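PDB 6QWT: genome polyprotein from Chicken sicinivirus JSY, which probably catalyses RNA-templated synthesis of viral RNA through its 3D polymerase, the C-terminal part of the polyprotein and the part modelled here. Local coordinates for residues A[13-18]-A[280-285]; A[84-89]-A[254-259]; A[156-161]-A[173-178]. One frame throughout, in Å; residues are numbered along the deposited sequence.

Contact 1 (A[13-18]-A[280-285]); sequences PHVPRR and HVFGDQ
P13, V15 and G283 make most of this join, where the N-terminal loop lies against the end of a beta-hairpin; both probably belong to the fingers of the polymerase, as in relatives. P13 CD, at the end of the ring, packs against V281 CG2 at 3.6 Å. It also rests on the carbonyl of G283, with P13 CD 3.4 Å from G283 O. G283 CA sends a CA-H...O interaction to P13 O over 3.4 Å. V15 points at the hairpin and uses both methyls. CG2 presses on the G283 backbone, V15 CG2 being 3.4 Å from G283 N, and sits over one face of the F282 ring as a CH-pi contact, offset toward the rim; CG1 lies against F282 CE1. The ring gets there because F282 CG is anti to its backbone N (chi1 177°). G283 occupies the second position of a type II' turn from F282 to Q285, where positive phi (69°) favours glycine and leaves the backbone bare for V15. Strands 277-282 and 285-290 form the hairpin. Strand 152-157 pairs with 277-282 on its other side, F55 meets the F282 ring edge-to-face, and R17 turns its guanidinium to a salt bridge with D51.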
loop_
_atom_site.group_PDB
_atom_site.type_symbol
_atom_site.label_atom_id
_atom_site.label_comp_id
_atom_site.label_asym_id
_atom_site.label_seq_id
_atom_site.Cartn_x
_atom_site.Cartn_y
_atom_site.Cartn_z
ATOM N N PRO A 13 1.494 18.050 -16.793
ATOM C CA PRO A 13 2.517 17.022 -17.005
ATOM C C PRO A 13 2.083 16.028 -18.077
ATOM O O PRO A 13 0.950 16.040 -18.557
ATOM C CB PRO A 13 2.622 16.347 -15.634
ATOM C CG PRO A 13 1.253 16.491 -15.059
ATOM C CD PRO A 13 0.704 17.802 -15.575
ATOM N N HIS A 14 3.018 15.156 -18.448
ATOM C CA HIS A 14 2.785 14.157 -19.482
ATOM C C HIS A 14 2.574 12.781 -18.861
ATOM O O HIS A 14 3.314 12.374 -17.961
ATOM C CB HIS A 14 3.955 14.105 -20.467
ATOM C CG HIS A 14 3.859 12.983 -21.453
ATOM N ND1 HIS A 14 2.830 12.879 -22.364
ATOM C CD2 HIS A 14 4.661 11.911 -21.666
ATOM C CE1 HIS A 14 3.001 11.793 -23.097
ATOM N NE2 HIS A 14 4.105 11.189 -22.695
ATOM N N VAL A 15 1.564 12.069 -19.354
ATOM C CA VAL A 15 1.267 10.709 -18.910
ATOM C C VAL A 15 2.028 9.746 -19.820
ATOM O O VAL A 15 1.716 9.676 -21.022
ATOM C CB VAL A 15 -0.240 10.423 -18.939
ATOM C CG1 VAL A 15 -0.519 8.989 -18.510
ATOM C CG2 VAL A 15 -0.988 11.410 -18.051
ATOM N N PRO A 16 3.014 9.007 -19.311
ATOM C CA PRO A 16 3.749 8.067 -20.170
ATOM C C PRO A 16 2.820 7.011 -20.753
ATOM O O PRO A 16 2.027 6.393 -20.037
ATOM C CB PRO A 16 4.785 7.452 -19.218
ATOM C CG PRO A 16 4.932 8.455 -18.107
ATOM C CD PRO A 16 3.567 9.064 -17.945
ATOM N N ARG A 17 2.915 6.818 -22.070
ATOM C CA ARG A 17 2.068 5.872 -22.787
ATOM C C ARG A 17 2.825 4.645 -23.276
ATOM O O ARG A 17 2.217 3.761 -23.887
ATOM C CB ARG A 17 1.386 6.563 -23.975
ATOM C CG ARG A 17 0.510 7.750 -23.592
ATOM C CD ARG A 17 -0.688 7.312 -22.760
ATOM N NE ARG A 17 -1.552 8.436 -22.405
ATOM C CZ ARG A 17 -2.776 8.302 -21.903
ATOM N NH1 ARG A 17 -3.499 9.373 -21.606
ATOM N NH2 ARG A 17 -3.279 7.092 -21.702
ATOM N N ARG A 18 4.129 4.567 -23.029
ATOM C CA ARG A 18 4.932 3.406 -23.378
ATOM C C ARG A 18 5.453 2.749 -22.106
ATOM O O ARG A 18 5.903 3.433 -21.181
ATOM C CB ARG A 18 6.100 3.794 -24.290
ATOM C CG ARG A 18 6.934 2.616 -24.763
ATOM C CD ARG A 18 8.152 3.088 -25.534
ATOM N NE ARG A 18 7.817 4.155 -26.471
ATOM C CZ ARG A 18 7.443 3.951 -27.730
ATOM N NH1 ARG A 18 7.156 4.979 -28.513
ATOM N NH2 ARG A 18 7.356 2.716 -28.207
ATOM N N HIS A 280 -6.129 16.667 -8.174
ATOM C CA HIS A 280 -5.383 15.749 -9.019
ATOM C C HIS A 280 -5.139 16.370 -10.386
ATOM O O HIS A 280 -5.896 17.231 -10.838
ATOM C CB HIS A 280 -6.128 14.419 -9.199
ATOM C CG HIS A 280 -6.417 13.700 -7.918
ATOM N ND1 HIS A 280 -5.812 12.508 -7.582
ATOM C CD2 HIS A 280 -7.260 13.995 -6.898
ATOM C CE1 HIS A 280 -6.265 12.104 -6.409
ATOM N NE2 HIS A 280 -7.142 12.989 -5.971
ATOM N N VAL A 281 -4.072 15.919 -11.044
ATOM C CA VAL A 281 -3.803 16.286 -12.429
ATOM C C VAL A 281 -3.386 15.028 -13.185
ATOM O O VAL A 281 -2.379 14.396 -12.847
ATOM C CB VAL A 281 -2.739 17.393 -12.559
ATOM C CG1 VAL A 281 -1.438 17.033 -11.833
ATOM C CG2 VAL A 281 -2.494 17.719 -14.024
ATOM N N PHE A 282 -4.175 14.651 -14.185
ATOM C CA PHE A 282 -3.915 13.486 -15.026
ATOM C C PHE A 282 -3.703 13.999 -16.446
ATOM O O PHE A 282 -4.668 14.198 -17.191
ATOM C CB PHE A 282 -5.072 12.492 -14.947
ATOM C CG PHE A 282 -4.914 11.292 -15.840
ATOM C CD1 PHE A 282 -4.023 10.282 -15.517
ATOM C CD2 PHE A 282 -5.672 11.166 -16.991
ATOM C CE1 PHE A 282 -3.884 9.172 -16.331
ATOM C CE2 PHE A 282 -5.538 10.060 -17.810
ATOM C CZ PHE A 282 -4.644 9.062 -17.480
ATOM N N GLY A 283 -2.449 14.220 -16.821
ATOM C CA GLY A 283 -2.190 14.858 -18.100
ATOM C C GLY A 283 -2.648 16.305 -18.013
ATOM O O GLY A 283 -2.202 17.071 -17.149
ATOM N N ASP A 284 -3.557 16.696 -18.907
ATOM C CA ASP A 284 -4.185 18.011 -18.870
ATOM C C ASP A 284 -5.584 17.961 -18.260
ATOM O O ASP A 284 -6.368 18.904 -18.426
ATOM C CB ASP A 284 -4.235 18.617 -20.278
ATOM C CG ASP A 284 -4.590 20.100 -20.274
ATOM O OD1 ASP A 284 -3.957 20.871 -19.520
ATOM O OD2 ASP A 284 -5.509 20.491 -21.024
ATOM N N GLN A 285 -5.914 16.875 -17.562
ATOM C CA GLN A 285 -7.197 16.735 -16.881
ATOM C C GLN A 285 -7.011 17.128 -15.418
ATOM O O GLN A 285 -6.345 16.421 -14.654
ATOM C CB GLN A 285 -7.733 15.311 -17.007
ATOM C CG GLN A 285 -7.920 14.843 -18.438
ATOM C CD GLN A 285 -8.900 15.706 -19.212
ATOM O OE1 GLN A 285 -10.090 15.749 -18.900
ATOM N NE2 GLN A 285 -8.402 16.395 -20.232
#

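Contact 2 (A[84-89]-A[254-259]); sequences PPLHTL and AKIIQL
Q258 runs its side chain along the 84-89 backbone, touching it at CB, CG and NE2. Q258 CB lies over one face of the H87 ring, 4.2 Å from the centroid and toward the rim, a CH-pi contact. Q258 CG comes 3.3 Å from L86 O. There the chain bends (chi2 -64°) and folds back, so that Q258 NE2 donates to I256 O at 3.1 Å and brushes P85 CB. The backbones meet in a short, weakly bonded parallel pairing, L86 opposite I257, formed where helix 243-256 ends. That helix follows the motif A strand of the palm, 230-235, and the pairing fastens its C-terminal end to the segment after helix 70-81. L86 grips at both ends: L86 N donates to I256 O, and Q258 N to L86 O over 2.7 Å, nearly straight at 168°. I256 O thus takes two donors, L86 N and Q258 NE2, from opposite faces of its carbonyl plane. L86 runs alongside I256, L86 CD1 3.7 Å from I256 CG2; L193 of helix 191-198 packs on L86. T88 CG2 comes in across L259, 3.7 Å from L259 CD2. A water accepts from T88 N, donates to Q258 O and also bonds to T88 OG1.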
loop_
_atom_site.group_PDB
_atom_site.type_symbol
_atom_site.label_atom_id
_atom_site.label_comp_id
_atom_site.label_asym_id
_atom_site.label_seq_id
_atom_site.Cartn_x
_atom_site.Cartn_y
_atom_site.Cartn_z
ATOM N N PRO A 84 -0.758 7.196 23.410
ATOM C CA PRO A 84 -0.439 8.308 24.302
ATOM C C PRO A 84 -0.393 9.601 23.511
ATOM O O PRO A 84 -0.548 9.578 22.281
ATOM C CB PRO A 84 0.947 7.929 24.845
ATOM C CG PRO A 84 1.566 7.172 23.724
ATOM C CD PRO A 84 0.437 6.402 23.069
ATOM N N PRO A 85 -0.208 10.747 24.165
ATOM C CA PRO A 85 -0.006 11.986 23.401
ATOM C C PRO A 85 1.165 11.844 22.437
ATOM O O PRO A 85 2.254 11.404 22.815
ATOM C CB PRO A 85 0.269 13.033 24.486
ATOM C CG PRO A 85 -0.436 12.502 25.693
ATOM C CD PRO A 85 -0.331 11.002 25.613
ATOM N N LEU A 86 0.920 12.184 21.175
ATOM C CA LEU A 86 1.933 12.130 20.133
ATOM C C LEU A 86 2.337 13.543 19.735
ATOM O O LEU A 86 1.601 14.509 19.951
ATOM C CB LEU A 86 1.428 11.361 18.906
ATOM C CG LEU A 86 1.046 9.897 19.125
ATOM C CD1 LEU A 86 0.364 9.344 17.884
ATOM C CD2 LEU A 86 2.264 9.061 19.487
ATOM N N HIS A 87 3.524 13.652 19.144
ATOM C CA HIS A 87 4.104 14.941 18.803
ATOM C C HIS A 87 4.455 14.979 17.323
ATOM O O HIS A 87 4.420 13.966 16.620
ATOM C CB HIS A 87 5.346 15.234 19.656
ATOM C CG HIS A 87 5.037 15.451 21.104
ATOM N ND1 HIS A 87 4.964 16.705 21.670
ATOM C CD2 HIS A 87 4.763 14.571 22.099
ATOM C CE1 HIS A 87 4.666 16.589 22.952
ATOM N NE2 HIS A 87 4.538 15.306 23.237
ATOM N N THR A 88 4.790 16.176 16.854
ATOM C CA THR A 88 5.197 16.383 15.475
ATOM C C THR A 88 6.710 16.240 15.348
ATOM O O THR A 88 7.464 16.419 16.310
ATOM C CB THR A 88 4.746 17.759 14.971
ATOM O OG1 THR A 88 5.493 18.791 15.627
ATOM C CG2 THR A 88 3.262 17.963 15.245
ATOM N N LEU A 89 7.148 15.889 14.145
ATOM C CA LEU A 89 8.565 15.838 13.830
ATOM C C LEU A 89 9.037 17.202 13.348
ATOM O O LEU A 89 8.290 17.950 12.711
ATOM C CB LEU A 89 8.855 14.788 12.754
ATOM C CG LEU A 89 8.599 13.318 13.085
ATOM C CD1 LEU A 89 9.173 12.433 11.989
ATOM C CD2 LEU A 89 9.187 12.954 14.440
ATOM N N ALA A 254 -6.635 14.751 15.857
ATOM C CA ALA A 254 -6.475 16.140 16.281
ATOM C C ALA A 254 -6.295 16.239 17.789
ATOM O O ALA A 254 -5.537 17.087 18.276
ATOM C CB ALA A 254 -7.679 16.972 15.837
ATOM N N LYS A 255 -6.982 15.380 18.545
ATOM C CA LYS A 255 -6.872 15.391 19.998
ATOM C C LYS A 255 -5.611 14.698 20.493
ATOM O O LYS A 255 -5.158 14.985 21.607
ATOM C CB LYS A 255 -8.111 14.739 20.619
ATOM C CG LYS A 255 -9.402 15.505 20.335
ATOM C CD LYS A 255 -10.606 14.875 21.018
ATOM C CE LYS A 255 -11.117 13.690 20.222
ATOM N NZ LYS A 255 -12.196 12.950 20.933
ATOM N N ILE A 256 -5.030 13.815 19.685
ATOM C CA ILE A 256 -3.857 13.045 20.087
ATOM C C ILE A 256 -2.559 13.776 19.758
ATOM O O ILE A 256 -1.630 13.799 20.569
ATOM C CB ILE A 256 -3.908 11.658 19.416
ATOM C CG1 ILE A 256 -5.062 10.829 19.982
ATOM C CG2 ILE A 256 -2.585 10.925 19.574
ATOM C CD1 ILE A 256 -5.342 9.570 19.193
ATOM N N ILE A 257 -2.470 14.381 18.576
ATOM C CA ILE A 257 -1.220 14.970 18.104
ATOM C C ILE A 257 -1.066 16.365 18.696
ATOM O O ILE A 257 -1.931 17.229 18.516
ATOM C CB ILE A 257 -1.175 15.012 16.569
ATOM C CG1 ILE A 257 -1.089 13.591 16.004
ATOM C CG2 ILE A 257 -0.001 15.854 16.086
ATOM C CD1 ILE A 257 -1.403 13.498 14.531
ATOM N N GLN A 258 0.045 16.587 19.398
ATOM C CA GLN A 258 0.338 17.873 20.021
ATOM C C GLN A 258 1.124 18.737 19.042
ATOM O O GLN A 258 2.205 18.343 18.589
ATOM C CB GLN A 258 1.122 17.678 21.318
ATOM C CG GLN A 258 0.533 16.628 22.246
ATOM C CD GLN A 258 -0.847 17.008 22.747
ATOM O OE1 GLN A 258 -1.046 18.102 23.274
ATOM N NE2 GLN A 258 -1.810 16.107 22.580
ATOM N N LEU A 259 0.588 19.913 18.726
ATOM C CA LEU A 259 1.173 20.757 17.691
ATOM C C LEU A 259 2.124 21.786 18.301
ATOM O O LEU A 259 1.870 22.291 19.399
ATOM C CB LEU A 259 0.082 21.474 16.903
ATOM C CG LEU A 259 -0.826 20.573 16.063
ATOM C CD1 LEU A 259 -1.885 21.389 15.340
ATOM C CD2 LEU A 259 -0.009 19.757 15.071
HETATM O O HOH W 1 5.254 18.784 18.148
#

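Contact 3 (A[156-161]-A[173-178])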
loop_
_atom_site.group_PDB
_atom_site.type_symbol
_atom_site.label_atom_id
_atom_site.label_comp_id
_atom_site.label_asym_id
_atom_site.label_seq_id
_atom_site.Cartn_x
_atom_site.Cartn_y
_atom_site.Cartn_z
ATOM N N PHE A 156 -0.997 8.989 -12.787
ATOM C CA PHE A 156 -0.499 8.253 -13.937
ATOM C C PHE A 156 -1.143 6.875 -13.984
ATOM O O PHE A 156 -1.711 6.394 -13.001
ATOM C CB PHE A 156 1.031 8.097 -13.898
ATOM C CG PHE A 156 1.779 9.401 -13.904
ATOM C CD1 PHE A 156 1.771 10.214 -15.027
ATOM C CD2 PHE A 156 2.498 9.810 -12.791
ATOM C CE1 PHE A 156 2.462 11.413 -15.038
ATOM C CE2 PHE A 156 3.190 11.008 -12.796
ATOM C CZ PHE A 156 3.171 11.809 -13.921
ATOM N N LEU A 157 -1.055 6.246 -15.152
ATOM C CA LEU A 157 -1.374 4.832 -15.277
ATOM C C LEU A 157 -0.194 4.011 -14.773
ATOM O O LEU A 157 0.959 4.259 -15.149
ATOM C CB LEU A 157 -1.694 4.490 -16.731
ATOM C CG LEU A 157 -2.824 5.307 -17.355
ATOM C CD1 LEU A 157 -2.965 5.006 -18.840
ATOM C CD2 LEU A 157 -4.130 5.045 -16.621
ATOM N N LYS A 158 -0.475 3.050 -13.902
ATOM C CA LYS A 158 0.593 2.304 -13.245
ATOM C C LYS A 158 1.180 1.286 -14.212
ATOM O O LYS A 158 0.497 0.346 -14.633
ATOM C CB LYS A 158 0.085 1.622 -11.979
ATOM C CG LYS A 158 1.213 1.008 -11.156
ATOM C CD LYS A 158 0.737 0.348 -9.867
ATOM C CE LYS A 158 1.747 0.610 -8.752
ATOM N NZ LYS A 158 1.053 1.046 -7.511
ATOM N N ASP A 159 2.453 1.466 -14.545
ATOM C CA ASP A 159 3.189 0.570 -15.430
ATOM C C ASP A 159 3.628 -0.651 -14.628
ATOM O O ASP A 159 4.549 -0.565 -13.811
ATOM C CB ASP A 159 4.379 1.320 -16.015
ATOM C CG ASP A 159 5.118 0.532 -17.089
ATOM O OD1 ASP A 159 6.161 1.045 -17.551
ATOM O OD2 ASP A 159 4.680 -0.581 -17.472
ATOM N N GLU A 160 2.962 -1.785 -14.850
ATOM C CA GLU A 160 3.205 -2.979 -14.050
ATOM C C GLU A 160 2.671 -4.199 -14.789
ATOM O O GLU A 160 1.848 -4.082 -15.698
ATOM C CB GLU A 160 2.545 -2.877 -12.669
ATOM C CG GLU A 160 1.052 -3.204 -12.694
ATOM C CD GLU A 160 0.329 -2.797 -11.424
ATOM O OE1 GLU A 160 -0.826 -2.326 -11.523
ATOM O OE2 GLU A 160 0.911 -2.953 -10.330
ATOM N N LEU A 161 3.148 -5.375 -14.379
ATOM C CA LEU A 161 2.623 -6.624 -14.918
ATOM C C LEU A 161 1.199 -6.855 -14.427
ATOM O O LEU A 161 0.879 -6.619 -13.258
ATOM C CB LEU A 161 3.506 -7.804 -14.506
ATOM C CG LEU A 161 4.877 -7.961 -15.172
ATOM C CD1 LEU A 161 5.548 -9.240 -14.694
ATOM C CD2 LEU A 161 4.767 -7.945 -16.693
ATOM N N ARG A 173 -4.268 -0.021 -13.192
ATOM C CA ARG A 173 -4.457 0.774 -11.992
ATOM C C ARG A 173 -3.832 2.156 -12.156
ATOM O O ARG A 173 -3.085 2.432 -13.100
ATOM C CB ARG A 173 -3.863 0.060 -10.776
ATOM C CG ARG A 173 -4.392 -1.351 -10.569
ATOM C CD ARG A 173 -4.025 -1.882 -9.194
ATOM N NE ARG A 173 -2.625 -2.290 -9.124
ATOM C CZ ARG A 173 -1.916 -2.329 -8.002
ATOM N NH1 ARG A 173 -2.478 -1.983 -6.853
ATOM N NH2 ARG A 173 -0.644 -2.712 -8.029
ATOM N N LEU A 174 -4.160 3.036 -11.217
ATOM C CA LEU A 174 -3.600 4.376 -11.168
ATOM C C LEU A 174 -2.532 4.449 -10.087
ATOM O O LEU A 174 -2.641 3.793 -9.046
ATOM C CB LEU A 174 -4.689 5.412 -10.893
ATOM C CG LEU A 174 -5.807 5.506 -11.927
ATOM C CD1 LEU A 174 -7.031 6.165 -11.313
ATOM C CD2 LEU A 174 -5.333 6.274 -13.148
ATOM N N ILE A 175 -1.492 5.234 -10.346
ATOM C CA ILE A 175 -0.477 5.554 -9.351
ATOM C C ILE A 175 -0.423 7.069 -9.227
ATOM O O ILE A 175 -0.299 7.777 -10.233
ATOM C CB ILE A 175 0.899 4.960 -9.715
ATOM C CG1 ILE A 175 1.976 5.448 -8.743
ATOM C CG2 ILE A 175 1.275 5.269 -11.156
ATOM C CD1 ILE A 175 3.332 4.799 -8.956
ATOM N N GLU A 176 -0.549 7.564 -7.997
ATOM C CA GLU A 176 -0.644 8.993 -7.741
ATOM C C GLU A 176 0.419 9.387 -6.728
ATOM O O GLU A 176 0.583 8.717 -5.704
ATOM C CB GLU A 176 -2.046 9.368 -7.240
ATOM C CG GLU A 176 -3.165 8.588 -7.931
ATOM C CD GLU A 176 -4.505 9.303 -7.898
ATOM O OE1 GLU A 176 -5.477 8.732 -7.359
ATOM O OE2 GLU A 176 -4.586 10.436 -8.417
ATOM N N ALA A 177 1.139 10.467 -7.019
ATOM C CA ALA A 177 2.253 10.915 -6.196
ATOM C C ALA A 177 1.986 12.325 -5.686
ATOM O O ALA A 177 1.640 13.217 -6.467
ATOM C CB ALA A 177 3.567 10.877 -6.983
ATOM N N ALA A 178 2.143 12.516 -4.381
ATOM C CA ALA A 178 2.031 13.834 -3.783
ATOM C C ALA A 178 3.331 14.611 -3.980
ATOM O O ALA A 178 4.399 14.019 -4.159
ATOM C CB ALA A 178 1.706 13.710 -2.297
HETATM O O HOH W 2 -1.639 -1.151 -13.681
#
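Strands 152-157 and 174-177 run antiparallel here, F156 and I175 making a hydrogen-bonded pair through F156 N to I175 O and I175 N to F156 O, both 2.9 Å, before K158 N adds a nearly straight bond to R173 O (173°). The sequence from K158 through E160 and on to R173 and E176 matches motif F of picornaviral polymerases, a fingers element whose basic side chains in relatives line the nucleotide entry channel. E160 and R173 form its salt bridge. R173 NE donates to E160 OE1 and R173 NH2 to E160 OE2 (2.8 Å), side-on, the two planes only 7° apart; both oxygens are approached on their syn side. E160 can face R173 because chi1 of 81° wedges CG between the two backbone neighbours of CA. K158 runs alongside R173, K158 CD over one face of the guanidinium at 3.8 Å from R173 NH2. With E160 already paired to R173, the lysine and arginine ends could still suit an anion, probably a nucleotide's phosphates as in relatives. I175 CG2 fills in between F156 CB and K158 CB, while L157 CD2 touches L174 CD2 where the side chains cross. A water accepts from R173 N and donates to K158 O and, at 2.6 Å, to E160 OE1.

In the fold
From the N terminus, strand 2-5 is followed by the loop whose residues 13-18 wait for 280-285, so contact 1 closes the widest loop, 261 residues between its segments. Inside it, 84-89 opens the loop that contact 2 shuts at 254-259, and inside that, contact 3 joins 156-161 to 173-178 across eleven residues. The three are nested; none cross. Contacts 1 and 3 share one mixed sheet through neighbouring strands 277-282 and 152-157, touching where H280 ND1 meets E176 OE2 and where P16 packs on F156. Contact 2 stands apart, its centre about 37 Å from that of contact 1, tying the end of helix 243-256 to the stretch after helix 70-81.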